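Local coordinates for acetyltransferase, GNAT family protein (Mycobacterium smegmatis, PDB 6C32) that binds acetyl-CoA and, as a RimJ-type member of the GNAT family, probably transfers its acetyl group to the N-terminal amine of protein substrates, at residues I143-R148 and L183-T188; R105-G110 and V138-I143. All coordinates share one frame; numbering follows the deposited sequence.

Contact 1: I143-R148 and L183-T188; sequences IEATVR and LLVAIT. With ACO (acetyl coenzyme *a), chain B.
Ala-145 and Val-185 face each other in the middle of two antiparallel strands, and their backbones exchange two hydrogen bonds. Val-185 N donates to Ala-145 O at 3.0 Å, and Ala-145 N returns a bond to Val-185 O at 2.9 Å. The same exchange joins Ile-143 to Ile-187 and Val-147 to Leu-183.

The buried face carries these odd-numbered side chains. Val-185 holds CG2 between its backbone N and carbonyl carbon (chi1 -59° for CG1), which sets that methyl 3.8 Å from Ala-145 CB. The acetyl methyl CH3 of acetyl-CoA lies 3.7 Å from the same Ala-145 CB, and Val-147 CG2 approaches the thioester S1P at 4.0 Å.

The face of Glu-144, Thr-146 and Leu-184 is the more solvent-open one. There Leu-184 CD1 leans across to Thr-146 CG2 (3.8 Å), and also meets the carboxylate end of Glu-144, with OE2 3.9 Å away; that OE2 is salt-bridged to Arg-142.

Helix 152-161 covers Ala-145 and Val-147, helix 122-135 covers Ile-143 and Ile-187, and strand 164-172 continues the sheet beyond 183-188.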
ATOM      1  N   ILE A 143      -0.284   7.073  10.684  1.00 16.31           N
ATOM      2  CA  ILE A 143      -0.047   5.930   9.802  1.00 16.03           C
ATOM      3  C   ILE A 143       1.409   5.498   9.963  1.00 16.65           C
ATOM      4  O   ILE A 143       2.317   6.334   9.910  1.00 15.74           O
ATOM      5  CB  ILE A 143      -0.351   6.263   8.326  1.00 15.95           C
ATOM      6  CG1 ILE A 143      -1.871   6.460   8.109  1.00 16.07           C
ATOM      7  CG2 ILE A 143       0.214   5.177   7.391  1.00 15.32           C
ATOM      8  CD1 ILE A 143      -2.715   5.201   8.427  1.00 16.10           C
ATOM      9  N   GLU A 144       1.630   4.202  10.154  1.00 15.78           N
ATOM     10  CA  GLU A 144       2.976   3.654  10.255  1.00 15.69           C
ATOM     11  C   GLU A 144       3.210   2.676   9.111  1.00 19.73           C
ATOM     12  O   GLU A 144       2.279   2.240   8.427  1.00 15.50           O
ATOM     13  CB  GLU A 144       3.189   2.954  11.608  1.00 19.28           C
ATOM     14  CG  GLU A 144       2.350   1.681  11.774  1.00 17.52           C
ATOM     15  CD  GLU A 144       2.495   1.048  13.154  1.00 26.54           C
ATOM     16  OE1 GLU A 144       2.194  -0.156  13.279  1.00 24.99           O
ATOM     17  OE2 GLU A 144       2.893   1.747  14.115  1.00 21.74           O
ATOM     18  N   ALA A 145       4.476   2.337   8.900  1.00 17.68           N
ATOM     19  CA  ALA A 145       4.833   1.311   7.934  1.00 17.77           C
ATOM     20  C   ALA A 145       6.067   0.591   8.461  1.00 15.78           C
ATOM     21  O   ALA A 145       6.844   1.160   9.225  1.00 17.55           O
ATOM     22  CB  ALA A 145       5.102   1.892   6.533  1.00 16.18           C
ATOM     23  N   THR A 146       6.221  -0.671   8.081  1.00 16.34           N
ATOM     24  CA  THR A 146       7.430  -1.422   8.384  1.00 19.63           C
ATOM     25  C   THR A 146       8.107  -1.804   7.077  1.00 19.07           C
ATOM     26  O   THR A 146       7.437  -2.148   6.097  1.00 17.47           O
ATOM     27  CB  THR A 146       7.143  -2.675   9.220  1.00 19.98           C
ATOM     28  OG1 THR A 146       6.141  -3.471   8.567  1.00 19.40           O
ATOM     29  CG2 THR A 146       6.662  -2.273  10.619  1.00 17.98           C
ATOM     30  N   VAL A 147       9.436  -1.737   7.070  1.00 16.80           N
ATOM     31  CA  VAL A 147      10.195  -1.914   5.836  1.00 16.49           C
ATOM     32  C   VAL A 147      11.597  -2.397   6.185  1.00 19.82           C
ATOM     33  O   VAL A 147      12.243  -1.870   7.104  1.00 16.93           O
ATOM     34  CB  VAL A 147      10.229  -0.608   5.019  1.00 15.82           C
ATOM     35  CG1 VAL A 147      10.817   0.540   5.838  1.00 17.00           C
ATOM     36  CG2 VAL A 147      10.992  -0.809   3.688  1.00 17.46           C
ATOM     37  N   ARG A 148      12.065  -3.419   5.476  1.00 18.83           N
ATOM     38  CA  ARG A 148      13.409  -3.920   5.737  1.00 21.29           C
ATOM     39  C   ARG A 148      14.431  -2.825   5.437  1.00 20.20           C
ATOM     40  O   ARG A 148      14.290  -2.099   4.441  1.00 20.37           O
ATOM     41  CB  ARG A 148      13.694  -5.163   4.895  1.00 20.16           C
ATOM     42  CG  ARG A 148      12.829  -6.375   5.265  1.00 19.09           C
ATOM     43  CD  ARG A 148      13.200  -7.586   4.412  1.00 24.20           C
ATOM     44  NE  ARG A 148      14.597  -7.987   4.574  1.00 24.10           N
ATOM     45  CZ  ARG A 148      15.200  -8.893   3.804  1.00 30.71           C
ATOM     46  NH1 ARG A 148      14.528  -9.487   2.825  1.00 29.09           N
ATOM     47  NH2 ARG A 148      16.473  -9.205   4.007  1.00 29.62           N
ATOM     48  N   LEU A 183      12.571  -1.716   9.826  1.00 17.88           N
ATOM     49  CA  LEU A 183      12.436  -0.371  10.353  1.00 17.40           C
ATOM     50  C   LEU A 183      10.958  -0.055  10.554  1.00 19.96           C
ATOM     51  O   LEU A 183      10.099  -0.544   9.823  1.00 18.52           O
ATOM     52  CB  LEU A 183      13.055   0.643   9.390  1.00 21.53           C
ATOM     53  CG  LEU A 183      14.579   0.642   9.307  1.00 23.49           C
ATOM     54  CD1 LEU A 183      15.019   1.311   8.007  1.00 25.20           C
ATOM     55  CD2 LEU A 183      15.132   1.395  10.511  1.00 24.81           C
ATOM     56  N   LEU A 184      10.666   0.753  11.567  1.00 15.37           N
ATOM     57  CA  LEU A 184       9.329   1.280  11.794  1.00 16.23           C
ATOM     58  C   LEU A 184       9.369   2.769  11.476  1.00 17.78           C
ATOM     59  O   LEU A 184      10.176   3.505  12.058  1.00 17.40           O
ATOM     60  CB  LEU A 184       8.877   1.048  13.236  1.00 16.84           C
ATOM     61  CG  LEU A 184       7.509   1.653  13.547  1.00 16.88           C
ATOM     62  CD1 LEU A 184       6.412   0.871  12.782  1.00 16.18           C
ATOM     63  CD2 LEU A 184       7.251   1.690  15.065  1.00 18.89           C
ATOM     64  N   VAL A 185       8.535   3.200  10.530  1.00 16.04           N
ATOM     65  CA  VAL A 185       8.438   4.605  10.158  1.00 18.09           C
ATOM     66  C   VAL A 185       6.997   5.045  10.377  1.00 19.57           C
ATOM     67  O   VAL A 185       6.067   4.232  10.375  1.00 16.73           O
ATOM     68  CB  VAL A 185       8.892   4.877   8.702  1.00 16.69           C
ATOM     69  CG1 VAL A 185      10.348   4.430   8.488  1.00 19.66           C
ATOM     70  CG2 VAL A 185       7.966   4.185   7.697  1.00 16.13           C
ATOM     71  N   ALA A 186       6.814   6.348  10.588  1.00 15.57           N
ATOM     72  CA  ALA A 186       5.475   6.840  10.892  1.00 17.49           C
ATOM     73  C   ALA A 186       5.327   8.297  10.485  1.00 18.33           C
ATOM     74  O   ALA A 186       6.310   9.017  10.310  1.00 18.43           O
ATOM     75  CB  ALA A 186       5.151   6.690  12.389  1.00 16.13           C
ATOM     76  N   ILE A 187       4.064   8.727  10.382  1.00 15.47           N
ATOM     77  CA  ILE A 187       3.706  10.115  10.121  1.00 19.44           C
ATOM     78  C   ILE A 187       2.336  10.356  10.753  1.00 19.78           C
ATOM     79  O   ILE A 187       1.500   9.448  10.833  1.00 18.43           O
ATOM     80  CB  ILE A 187       3.727  10.411   8.597  1.00 22.15           C
ATOM     81  CG1 ILE A 187       3.852  11.915   8.318  1.00 21.48           C
ATOM     82  CG2 ILE A 187       2.508   9.800   7.918  1.00 19.74           C
ATOM     83  CD1 ILE A 187       4.065  12.223   6.832  1.00 21.65           C
ATOM     84  N   THR A 188       2.120  11.565  11.270  1.00 19.33           N
ATOM     85  CA  THR A 188       0.837  11.898  11.876  1.00 23.16           C
ATOM     86  C   THR A 188       0.189  13.049  11.122  1.00 21.41           C
ATOM     87  O   THR A 188       0.851  13.803  10.407  1.00 21.71           O
ATOM     88  CB  THR A 188       0.959  12.274  13.358  1.00 21.97           C
ATOM     89  OG1 THR A 188       1.802  13.427  13.481  1.00 25.04           O
ATOM     90  CG2 THR A 188       1.530  11.094  14.172  1.00 23.66           C
TER
HETATM   91  N1A ACO B 301      18.334   2.473  -4.358  1.00 29.78           N
HETATM   92  C2A ACO B 301      17.880   3.732  -4.194  1.00 28.10           C
HETATM   93  N3A ACO B 301      16.776   4.173  -4.811  1.00 26.61           N
HETATM   94  C4A ACO B 301      16.079   3.352  -5.641  1.00 24.93           C
HETATM   95  C5A ACO B 301      16.509   2.046  -5.852  1.00 27.68           C
HETATM   96  C6A ACO B 301      17.687   1.622  -5.167  1.00 29.18           C
HETATM   97  N6A ACO B 301      18.183   0.232  -5.352  1.00 31.87           N
HETATM   98  N7A ACO B 301      15.656   1.483  -6.688  1.00 30.58           N
HETATM   99  C8A ACO B 301      14.732   2.374  -7.001  1.00 27.08           C
HETATM  100  N9A ACO B 301      14.997   3.513  -6.376  1.00 27.40           N
HETATM  101  C1B ACO B 301      14.221   4.765  -6.446  1.00 28.31           C
HETATM  102  C2B ACO B 301      13.618   4.980  -7.551  1.00 28.97           C
HETATM  103  O2B ACO B 301      14.465   5.605  -8.576  1.00 26.24           O
HETATM  104  C3B ACO B 301      12.430   6.027  -7.084  1.00 22.92           C
HETATM  105  O3B ACO B 301      13.029   7.291  -6.697  1.00 24.20           O
HETATM  106  P3B ACO B 301      13.387   8.524  -7.755  1.00 30.09           P
HETATM  107  O7A ACO B 301      14.545   8.123  -8.678  1.00 26.95           O
HETATM  108  O8A ACO B 301      13.749   9.711  -6.862  1.00 28.15           O
HETATM  109  O9A ACO B 301      12.197   8.859  -8.625  1.00 25.11           O
HETATM  110  C4B ACO B 301      11.953   5.504  -5.965  1.00 22.31           C
HETATM  111  O4B ACO B 301      13.018   4.564  -5.444  1.00 24.50           O
HETATM  112  C5B ACO B 301      10.664   4.645  -6.241  1.00 19.89           C
HETATM  113  O5B ACO B 301       9.634   5.617  -6.181  1.00 19.36           O
HETATM  114  P1A ACO B 301       8.333   5.289  -7.104  1.00 20.86           P
HETATM  115  O1A ACO B 301       7.184   6.155  -6.656  1.00 19.62           O
HETATM  116  O2A ACO B 301       8.724   5.447  -8.559  1.00 20.09           O
HETATM  117  O3A ACO B 301       8.035   3.748  -6.707  1.00 21.20           O
HETATM  118  P2A ACO B 301       7.656   2.477  -7.664  1.00 20.38           P
HETATM  119  O4A ACO B 301       6.400   2.756  -8.446  1.00 19.49           O
HETATM  120  O5A ACO B 301       8.902   2.211  -8.538  1.00 20.10           O
HETATM  121  O6A ACO B 301       7.418   1.207  -6.625  1.00 20.30           O
HETATM  122  CBP ACO B 301       8.148  -0.376  -4.938  1.00 18.65           C
HETATM  123  CCP ACO B 301       8.451   0.968  -5.641  1.00 20.21           C
HETATM  124  CDP ACO B 301       9.199  -0.596  -3.848  1.00 18.82           C
HETATM  125  CEP ACO B 301       6.732  -0.299  -4.296  1.00 18.14           C
HETATM  126  CAP ACO B 301       8.197  -1.478  -5.985  1.00 22.55           C
HETATM  127  OAP ACO B 301       9.551  -1.626  -6.494  1.00 24.29           O
HETATM  128  C9P ACO B 301       7.763  -2.804  -5.447  1.00 17.68           C
HETATM  129  O9P ACO B 301       6.575  -3.115  -5.477  1.00 17.85           O
HETATM  130  N8P ACO B 301       8.777  -3.707  -4.912  1.00 20.52           N
HETATM  131  C7P ACO B 301       8.511  -5.047  -4.375  1.00 21.95           C
HETATM  132  C6P ACO B 301       7.476  -5.027  -3.229  1.00 22.46           C
HETATM  133  C5P ACO B 301       7.908  -4.048  -2.112  1.00 22.87           C
HETATM  134  O5P ACO B 301       9.097  -3.890  -1.790  1.00 23.04           O
HETATM  135  N4P ACO B 301       6.859  -3.278  -1.446  1.00 19.91           N
HETATM  136  C3P ACO B 301       7.206  -2.325  -0.336  1.00 17.57           C
HETATM  137  C2P ACO B 301       7.398  -3.241   0.915  1.00 21.11           C
HETATM  138  S1P ACO B 301       7.522  -2.191   2.389  1.00 21.17           S
HETATM  139  C   ACO B 301       5.914  -1.335   2.506  1.00 20.40           C
HETATM  140  O   ACO B 301       4.973  -1.691   1.849  1.00 17.55           O
HETATM  141  CH3 ACO B 301       5.795  -0.132   3.493  1.00 15.25           C

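Contact 2: R105-G110 and V138-I143; sequences RSAWIG and VQLHRI. With ACO (acetyl coenzyme *a), chain B.
A beta-alpha-beta unit of the GNAT fold, strand 106-113, helix 122-135 and strand 142-147, closes here as the incoming loop joins its parallel neighbour. Arg-105 O ties down that entry by accepting two backbone bonds, from His-141 N at 2.8 Å and from Arg-142 N at 3.2 Å. Two residues on, Ala-107 N makes a weak bond to Arg-142 O.

Side chains fill in on both faces. On the face of Ala-107 and Ile-143, Ala-107 CB packs against two neighbouring methyls, Leu-140 CD1 at 3.9 Å and Ile-143 CD1 at 3.8 Å. Ile-109 and Ile-143 meet at about a right angle, CG2 to CG2 at 3.5 Å, against helix 122-135. Past them Gly-110 CA lies 3.3 Å from the acetyl carbonyl O of acetyl-CoA.

At the loop's outer end, a water accepts from Arg-105 NH1 and donates to Gln-139 O, while Arg-105 NE bonds Gly-102 O.

On the opposite face from Ala-107, Arg-142 runs extended from CG to NE, and its guanidinium is salt-bridged to Glu-144 and Glu-166. Its chi4 of -84° turns the group so that NH1 donates a hydrogen bond to Ser-106 OG, which lies at the guanidinium edge, in its plane, at 3.0 Å.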
ATOM      1  N   ARG A 105      -6.366   5.563  16.864  1.00 18.91           N
ATOM      2  CA  ARG A 105      -6.623   6.146  15.541  1.00 20.79           C
ATOM      3  C   ARG A 105      -5.410   5.979  14.626  1.00 18.46           C
ATOM      4  O   ARG A 105      -4.885   6.934  14.047  1.00 18.09           O
ATOM      5  CB  ARG A 105      -7.022   7.619  15.671  1.00 23.64           C
ATOM      6  CG  ARG A 105      -8.257   7.820  16.564  1.00 23.34           C
ATOM      7  CD  ARG A 105      -8.689   9.276  16.592  1.00 27.60           C
ATOM      8  NE  ARG A 105      -9.260   9.630  17.893  1.00 38.60           N
ATOM      9  CZ  ARG A 105      -9.826  10.804  18.167  1.00 48.39           C
ATOM     10  NH1 ARG A 105      -9.896  11.738  17.225  1.00 41.45           N
ATOM     11  NH2 ARG A 105     -10.320  11.045  19.382  1.00 43.79           N
ATOM     12  N   SER A 106      -4.935   4.746  14.526  1.00 16.97           N
ATOM     13  CA  SER A 106      -3.712   4.469  13.799  1.00 17.69           C
ATOM     14  C   SER A 106      -3.930   3.256  12.911  1.00 15.63           C
ATOM     15  O   SER A 106      -4.900   2.508  13.077  1.00 20.17           O
ATOM     16  CB  SER A 106      -2.537   4.249  14.779  1.00 21.41           C
ATOM     17  OG  SER A 106      -1.294   4.158  14.101  1.00 19.17           O
ATOM     18  N   ALA A 107      -3.020   3.076  11.950  1.00 13.99           N
ATOM     19  CA  ALA A 107      -3.012   1.920  11.059  1.00 16.47           C
ATOM     20  C   ALA A 107      -1.625   1.818  10.437  1.00 17.08           C
ATOM     21  O   ALA A 107      -0.841   2.770  10.476  1.00 16.60           O
ATOM     22  CB  ALA A 107      -4.070   2.035   9.948  1.00 13.66           C
ATOM     23  N   TRP A 108      -1.344   0.669   9.829  1.00 16.88           N
ATOM     24  CA  TRP A 108      -0.177   0.550   8.964  1.00 16.86           C
ATOM     25  C   TRP A 108      -0.591   0.621   7.495  1.00 18.39           C
ATOM     26  O   TRP A 108      -1.764   0.453   7.141  1.00 16.61           O
ATOM     27  CB  TRP A 108       0.629  -0.739   9.242  1.00 16.51           C
ATOM     28  CG  TRP A 108      -0.085  -2.083   9.100  1.00 18.94           C
ATOM     29  CD1 TRP A 108      -0.467  -2.914  10.123  1.00 22.78           C
ATOM     30  CD2 TRP A 108      -0.414  -2.785   7.881  1.00 20.03           C
ATOM     31  NE1 TRP A 108      -1.039  -4.061   9.619  1.00 22.60           N
ATOM     32  CE2 TRP A 108      -1.027  -4.008   8.252  1.00 21.93           C
ATOM     33  CE3 TRP A 108      -0.274  -2.488   6.518  1.00 20.50           C
ATOM     34  CZ2 TRP A 108      -1.488  -4.941   7.310  1.00 23.26           C
ATOM     35  CZ3 TRP A 108      -0.748  -3.419   5.576  1.00 22.95           C
ATOM     36  CH2 TRP A 108      -1.346  -4.628   5.985  1.00 20.93           C
ATOM     37  N   ILE A 109       0.397   0.904   6.638  1.00 15.83           N
ATOM     38  CA  ILE A 109       0.181   1.033   5.202  1.00 16.56           C
ATOM     39  C   ILE A 109       1.245   0.211   4.479  1.00 17.72           C
ATOM     40  O   ILE A 109       2.410   0.186   4.897  1.00 17.04           O
ATOM     41  CB  ILE A 109       0.188   2.521   4.763  1.00 16.89           C
ATOM     42  CG1 ILE A 109      -0.439   2.690   3.373  1.00 19.12           C
ATOM     43  CG2 ILE A 109       1.586   3.149   4.844  1.00 18.10           C
ATOM     44  CD1 ILE A 109      -1.123   4.081   3.175  1.00 18.46           C
ATOM     45  N   GLY A 110       0.831  -0.514   3.438  1.00 16.96           N
ATOM     46  CA  GLY A 110       1.758  -1.299   2.638  1.00 17.66           C
ATOM     47  C   GLY A 110       1.364  -1.217   1.175  1.00 18.64           C
ATOM     48  O   GLY A 110       0.248  -0.823   0.849  1.00 18.06           O
ATOM     49  N   VAL A 138     -10.875   8.444   6.702  1.00 20.27           N
ATOM     50  CA  VAL A 138     -10.830   7.361   7.686  1.00 19.52           C
ATOM     51  C   VAL A 138     -10.726   7.897   9.105  1.00 20.47           C
ATOM     52  O   VAL A 138     -10.823   7.117  10.057  1.00 22.11           O
ATOM     53  CB  VAL A 138      -9.686   6.369   7.383  1.00 19.25           C
ATOM     54  CG1 VAL A 138      -9.848   5.066   8.180  1.00 18.88           C
ATOM     55  CG2 VAL A 138      -9.652   6.025   5.892  1.00 18.66           C
ATOM     56  N   GLN A 139     -10.564   9.215   9.262  1.00 19.93           N
ATOM     57  CA  GLN A 139     -10.502   9.887  10.562  1.00 21.79           C
ATOM     58  C   GLN A 139      -9.331   9.392  11.410  1.00 24.03           C
ATOM     59  O   GLN A 139      -9.387   9.413  12.645  1.00 20.96           O
ATOM     60  CB  GLN A 139     -11.833   9.740  11.309  1.00 24.99           C
ATOM     61  CG  GLN A 139     -13.014  10.184  10.430  1.00 26.41           C
ATOM     62  CD  GLN A 139     -14.356  10.158  11.143  1.00 37.86           C
ATOM     63  OE1 GLN A 139     -14.679   9.210  11.862  1.00 40.87           O
ATOM     64  NE2 GLN A 139     -15.149  11.208  10.939  1.00 43.10           N
ATOM     65  N   LEU A 140      -8.245   8.969  10.760  1.00 18.96           N
ATOM     66  CA  LEU A 140      -7.082   8.500  11.495  1.00 18.97           C
ATOM     67  C   LEU A 140      -6.139   9.652  11.823  1.00 21.59           C
ATOM     68  O   LEU A 140      -6.095  10.679  11.141  1.00 19.59           O
ATOM     69  CB  LEU A 140      -6.325   7.421  10.706  1.00 17.10           C
ATOM     70  CG  LEU A 140      -7.180   6.198  10.394  1.00 16.89           C
ATOM     71  CD1 LEU A 140      -6.412   5.141   9.584  1.00 15.99           C
ATOM     72  CD2 LEU A 140      -7.747   5.613  11.694  1.00 19.32           C
ATOM     73  N   HIS A 141      -5.361   9.443  12.882  1.00 20.72           N
ATOM     74  CA  HIS A 141      -4.359  10.379  13.363  1.00 22.27           C
ATOM     75  C   HIS A 141      -2.947  10.021  12.913  1.00 21.01           C
ATOM     76  O   HIS A 141      -2.111  10.912  12.732  1.00 22.04           O
ATOM     77  CB  HIS A 141      -4.415  10.416  14.899  1.00 23.14           C
ATOM     78  CG  HIS A 141      -3.274  11.141  15.533  1.00 27.57           C
ATOM     79  ND1 HIS A 141      -2.321  10.504  16.301  1.00 22.69           N
ATOM     80  CD2 HIS A 141      -2.944  12.456  15.533  1.00 27.43           C
ATOM     81  CE1 HIS A 141      -1.443  11.393  16.729  1.00 25.52           C
ATOM     82  NE2 HIS A 141      -1.799  12.584  16.284  1.00 25.15           N
ATOM     83  N   ARG A 142      -2.678   8.737  12.699  1.00 19.42           N
ATOM     84  CA  ARG A 142      -1.313   8.258  12.539  1.00 18.86           C
ATOM     85  C   ARG A 142      -1.296   7.104  11.549  1.00 16.65           C
ATOM     86  O   ARG A 142      -2.190   6.254  11.570  1.00 18.89           O
ATOM     87  CB  ARG A 142      -0.762   7.808  13.898  1.00 19.68           C
ATOM     88  CG  ARG A 142       0.661   7.290  13.881  1.00 15.68           C
ATOM     89  CD  ARG A 142       1.132   6.946  15.321  1.00 18.45           C
ATOM     90  NE  ARG A 142       2.464   6.327  15.303  1.00 19.92           N
ATOM     91  CZ  ARG A 142       2.672   5.030  15.083  1.00 19.83           C
ATOM     92  NH1 ARG A 142       1.632   4.225  14.890  1.00 16.02           N
ATOM     93  NH2 ARG A 142       3.912   4.534  15.070  1.00 17.62           N
ATOM     94  N   ILE A 143      -0.284   7.073  10.684  1.00 16.31           N
ATOM     95  CA  ILE A 143      -0.047   5.930   9.802  1.00 16.03           C
ATOM     96  C   ILE A 143       1.409   5.498   9.963  1.00 16.65           C
ATOM     97  O   ILE A 143       2.317   6.334   9.910  1.00 15.74           O
ATOM     98  CB  ILE A 143      -0.351   6.263   8.326  1.00 15.95           C
ATOM     99  CG1 ILE A 143      -1.871   6.460   8.109  1.00 16.07           C
ATOM    100  CG2 ILE A 143       0.214   5.177   7.391  1.00 15.32           C
ATOM    101  CD1 ILE A 143      -2.715   5.201   8.427  1.00 16.10           C
TER
HETATM  102  N1A ACO B 301      18.334   2.473  -4.358  1.00 29.78           N
HETATM  103  C2A ACO B 301      17.880   3.732  -4.194  1.00 28.10           C
HETATM  104  N3A ACO B 301      16.776   4.173  -4.811  1.00 26.61           N
HETATM  105  C4A ACO B 301      16.079   3.352  -5.641  1.00 24.93           C
HETATM  106  C5A ACO B 301      16.509   2.046  -5.852  1.00 27.68           C
HETATM  107  C6A ACO B 301      17.687   1.622  -5.167  1.00 29.18           C
HETATM  108  N6A ACO B 301      18.183   0.232  -5.352  1.00 31.87           N
HETATM  109  N7A ACO B 301      15.656   1.483  -6.688  1.00 30.58           N
HETATM  110  C8A ACO B 301      14.732   2.374  -7.001  1.00 27.08           C
HETATM  111  N9A ACO B 301      14.997   3.513  -6.376  1.00 27.40           N
HETATM  112  C1B ACO B 301      14.221   4.765  -6.446  1.00 28.31           C
HETATM  113  C2B ACO B 301      13.618   4.980  -7.551  1.00 28.97           C
HETATM  114  O2B ACO B 301      14.465   5.605  -8.576  1.00 26.24           O
HETATM  115  C3B ACO B 301      12.430   6.027  -7.084  1.00 22.92           C
HETATM  116  O3B ACO B 301      13.029   7.291  -6.697  1.00 24.20           O
HETATM  117  P3B ACO B 301      13.387   8.524  -7.755  1.00 30.09           P
HETATM  118  O7A ACO B 301      14.545   8.123  -8.678  1.00 26.95           O
HETATM  119  O8A ACO B 301      13.749   9.711  -6.862  1.00 28.15           O
HETATM  120  O9A ACO B 301      12.197   8.859  -8.625  1.00 25.11           O
HETATM  121  C4B ACO B 301      11.953   5.504  -5.965  1.00 22.31           C
HETATM  122  O4B ACO B 301      13.018   4.564  -5.444  1.00 24.50           O
HETATM  123  C5B ACO B 301      10.664   4.645  -6.241  1.00 19.89           C
HETATM  124  O5B ACO B 301       9.634   5.617  -6.181  1.00 19.36           O
HETATM  125  P1A ACO B 301       8.333   5.289  -7.104  1.00 20.86           P
HETATM  126  O1A ACO B 301       7.184   6.155  -6.656  1.00 19.62           O
HETATM  127  O2A ACO B 301       8.724   5.447  -8.559  1.00 20.09           O
HETATM  128  O3A ACO B 301       8.035   3.748  -6.707  1.00 21.20           O
HETATM  129  P2A ACO B 301       7.656   2.477  -7.664  1.00 20.38           P
HETATM  130  O4A ACO B 301       6.400   2.756  -8.446  1.00 19.49           O
HETATM  131  O5A ACO B 301       8.902   2.211  -8.538  1.00 20.10           O
HETATM  132  O6A ACO B 301       7.418   1.207  -6.625  1.00 20.30           O
HETATM  133  CBP ACO B 301       8.148  -0.376  -4.938  1.00 18.65           C
HETATM  134  CCP ACO B 301       8.451   0.968  -5.641  1.00 20.21           C
HETATM  135  CDP ACO B 301       9.199  -0.596  -3.848  1.00 18.82           C
HETATM  136  CEP ACO B 301       6.732  -0.299  -4.296  1.00 18.14           C
HETATM  137  CAP ACO B 301       8.197  -1.478  -5.985  1.00 22.55           C
HETATM  138  OAP ACO B 301       9.551  -1.626  -6.494  1.00 24.29           O
HETATM  139  C9P ACO B 301       7.763  -2.804  -5.447  1.00 17.68           C
HETATM  140  O9P ACO B 301       6.575  -3.115  -5.477  1.00 17.85           O
HETATM  141  N8P ACO B 301       8.777  -3.707  -4.912  1.00 20.52           N
HETATM  142  C7P ACO B 301       8.511  -5.047  -4.375  1.00 21.95           C
HETATM  143  C6P ACO B 301       7.476  -5.027  -3.229  1.00 22.46           C
HETATM  144  C5P ACO B 301       7.908  -4.048  -2.112  1.00 22.87           C
HETATM  145  O5P ACO B 301       9.097  -3.890  -1.790  1.00 23.04           O
HETATM  146  N4P ACO B 301       6.859  -3.278  -1.446  1.00 19.91           N
HETATM  147  C3P ACO B 301       7.206  -2.325  -0.336  1.00 17.57           C
HETATM  148  C2P ACO B 301       7.398  -3.241   0.915  1.00 21.11           C
HETATM  149  S1P ACO B 301       7.522  -2.191   2.389  1.00 21.17           S
HETATM  150  C   ACO B 301       5.914  -1.335   2.506  1.00 20.40           C
HETATM  151  O   ACO B 301       4.973  -1.691   1.849  1.00 17.55           O
HETATM  152  CH3 ACO B 301       5.795  -0.132   3.493  1.00 15.25           C
HETATM  153  O   HOH W   1      -9.423  11.573  14.381  1.00 32.22           O

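Overall arrangement
Strand 142-147 is common to both contacts, and Ile-143 belongs to each. Contact 1 is the more buried: regular antiparallel pairing on one edge of that strand, with mostly apolar side chains on its buried face. Contact 2 lies on the other edge, where the pairing is parallel and starts in a loop, so it runs from exposed, water-bridged polar groups to an aliphatic interior. The two join through Glu-144, whose N probably bonds Ala-107 O and whose O probably takes a bond from Ile-109 N. Both reach the acetyl end of acetyl-CoA.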